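Local coordinates for protein ADP-dependent (S)-NAD(P)H-hydrate dehydratase (Streptococcus mutans, PDB 3BGK) that probably catalyses the ADP-dependent dehydration of the S-form of hydrated NADH and NADPH, thereby helping to repair these damaged cofactors, at residues A[121-126]-A[149-154]. Residues are numbered along the deposited sequence; the frame is centred on the assembly and turned at random.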
loop_
_atom_site.group_PDB
_atom_site.type_symbol
_atom_site.label_atom_id
_atom_site.label_comp_id
_atom_site.label_asym_id
_atom_site.label_seq_id
_atom_site.Cartn_x
_atom_site.Cartn_y
_atom_site.Cartn_z
ATOM N N GLU A 121 -4.662 1.744 29.778
ATOM C CA GLU A 121 -3.266 1.322 29.906
ATOM C C GLU A 121 -2.363 2.147 28.996
ATOM O O GLU A 121 -1.296 2.595 29.415
ATOM C CB GLU A 121 -3.113 -0.171 29.573
ATOM C CG GLU A 121 -3.650 -1.126 30.637
ATOM N N GLN A 122 -2.807 2.359 27.759
ATOM C CA GLN A 122 -2.016 3.084 26.769
ATOM C C GLN A 122 -1.866 4.575 27.071
ATOM O O GLN A 122 -0.842 5.173 26.729
ATOM C CB GLN A 122 -2.565 2.865 25.350
ATOM C CG GLN A 122 -2.316 1.460 24.790
ATOM C CD GLN A 122 -0.835 1.101 24.670
ATOM O OE1 GLN A 122 -0.007 1.931 24.279
ATOM N NE2 GLN A 122 -0.501 -0.144 24.990
ATOM N N ILE A 123 -2.867 5.168 27.718
ATOM C CA ILE A 123 -2.775 6.563 28.149
ATOM C C ILE A 123 -1.639 6.736 29.168
ATOM O O ILE A 123 -0.816 7.652 29.024
ATOM C CB ILE A 123 -4.124 7.109 28.690
ATOM C CG1 ILE A 123 -5.117 7.316 27.541
ATOM C CG2 ILE A 123 -3.927 8.439 29.417
ATOM C CD1 ILE A 123 -6.578 7.216 27.955
ATOM N N THR A 124 -1.577 5.841 30.162
ATOM C CA THR A 124 -0.519 5.865 31.191
ATOM C C THR A 124 0.887 5.596 30.646
ATOM O O THR A 124 1.875 6.012 31.255
ATOM C CB THR A 124 -0.769 4.845 32.345
ATOM O OG1 THR A 124 -0.407 3.528 31.911
ATOM C CG2 THR A 124 -2.226 4.855 32.811
ATOM N N ALA A 125 0.979 4.878 29.528
ATOM C CA ALA A 125 2.269 4.601 28.881
ATOM C C ALA A 125 2.746 5.754 27.972
ATOM O O ALA A 125 3.923 5.827 27.618
ATOM C CB ALA A 125 2.195 3.297 28.098
ATOM N N ALA A 126 1.828 6.648 27.606
ATOM C CA ALA A 126 2.129 7.755 26.694
ATOM C C ALA A 126 2.687 8.989 27.406
ATOM O O ALA A 126 2.312 9.275 28.548
ATOM C CB ALA A 126 0.879 8.129 25.904
ATOM N N TRP A 149 -9.888 12.131 29.233
ATOM C CA TRP A 149 -9.938 13.276 30.138
ATOM C C TRP A 149 -9.727 12.908 31.612
ATOM O O TRP A 149 -9.119 13.672 32.360
ATOM C CB TRP A 149 -11.257 14.035 29.964
ATOM C CG TRP A 149 -11.186 15.447 30.457
ATOM C CD1 TRP A 149 -11.681 15.936 31.638
ATOM C CD2 TRP A 149 -10.554 16.550 29.799
ATOM N NE1 TRP A 149 -11.400 17.280 31.745
ATOM C CE2 TRP A 149 -10.711 17.681 30.632
ATOM C CE3 TRP A 149 -9.872 16.693 28.581
ATOM C CZ2 TRP A 149 -10.215 18.940 30.287
ATOM C CZ3 TRP A 149 -9.379 17.948 28.237
ATOM C CH2 TRP A 149 -9.551 19.052 29.091
ATOM N N GLN A 150 -10.219 11.742 32.025
ATOM C CA GLN A 150 -10.047 11.279 33.412
ATOM C C GLN A 150 -8.726 10.530 33.650
ATOM O O GLN A 150 -8.284 10.382 34.793
ATOM C CB GLN A 150 -11.234 10.415 33.858
ATOM C CG GLN A 150 -12.543 11.194 34.035
ATOM N N ALA A 151 -8.103 10.072 32.566
ATOM C CA ALA A 151 -6.866 9.297 32.652
ATOM C C ALA A 151 -5.587 10.122 32.433
ATOM O O ALA A 151 -4.479 9.641 32.702
ATOM C CB ALA A 151 -6.921 8.109 31.687
ATOM N N ILE A 152 -5.738 11.355 31.951
ATOM C CA ILE A 152 -4.587 12.235 31.723
ATOM C C ILE A 152 -3.905 12.591 33.040
ATOM O O ILE A 152 -4.559 12.790 34.065
ATOM C CB ILE A 152 -4.956 13.520 30.903
ATOM C CG1 ILE A 152 -5.359 13.171 29.460
ATOM C CG2 ILE A 152 -3.815 14.543 30.907
ATOM C CD1 ILE A 152 -4.272 12.481 28.619
ATOM N N GLU A 153 -2.578 12.642 32.991
ATOM C CA GLU A 153 -1.739 12.892 34.148
ATOM C C GLU A 153 -1.052 14.245 33.959
ATOM O O GLU A 153 -0.928 14.713 32.826
ATOM C CB GLU A 153 -0.719 11.753 34.287
ATOM C CG GLU A 153 -1.351 10.337 34.319
ATOM C CD GLU A 153 -0.342 9.201 34.115
ATOM O OE1 GLU A 153 -0.747 8.028 34.262
ATOM O OE2 GLU A 153 0.846 9.463 33.810
ATOM N N PRO A 154 -0.625 14.895 35.060
ATOM C CA PRO A 154 -0.020 16.245 34.997
ATOM C C PRO A 154 1.287 16.380 34.185
ATOM O O PRO A 154 1.559 17.455 33.635
ATOM C CB PRO A 154 0.245 16.576 36.469
ATOM C CG PRO A 154 -0.666 15.658 37.241
ATOM C CD PRO A 154 -0.709 14.402 36.448
#
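The carboxylate of E153 meets T124 through OE1, with the threonine CB 3.7 Å from that oxygen, lying past the OE1 end and moderately displaced from the carboxylate plane, not over its face. E153 reaches toward helix 116-125 because its side chain runs extended beyond CG. The other flat group is the A151 carbonyl. I123 CG2 stands almost directly over one face of it, 3.5 Å from A151 O, and the methyl CB of A151 lies on that same face. The helix 139-151 has just ended here, I152 being the first residue to leave helical geometry.

I123 supplies most of the apolar contact. With CG1 beside the backbone N (chi1 -72°) and CG2 therefore anti to it, both its branches reach the A151 methyl: CG2 is 3.8 Å from A151 CB, and CD1 approaches the same CB to 3.9 Å. I152 sets out away from helix 116-125, yet the tip of its side chain turns back, bringing its CD1 to 4.1 Å from I123 CG2.

T124 OG1 is committed within its own helix, donating to E121 O at 2.8 Å; this carbonyl also accepts from A125 N, a double grip on one oxygen in the last turn.

The contact joins the C-terminal ends of two helices in the alpha/beta three-layer sandwich, one just before strand 128-131 and the other just before strand 157-161. I123 also packs on L62 of strand 60-64 and I152 on L158, while the Q156 amide links the two segments, donating to A126 O and accepting from E153 N. Between the segments themselves, the buried isoleucines and the A151 methyl make a modest dispersive contact, whereas the carboxylate of partly exposed E153 borders threonine carbon without hydrogen bonding to 121-126, and so adds little directional hold there.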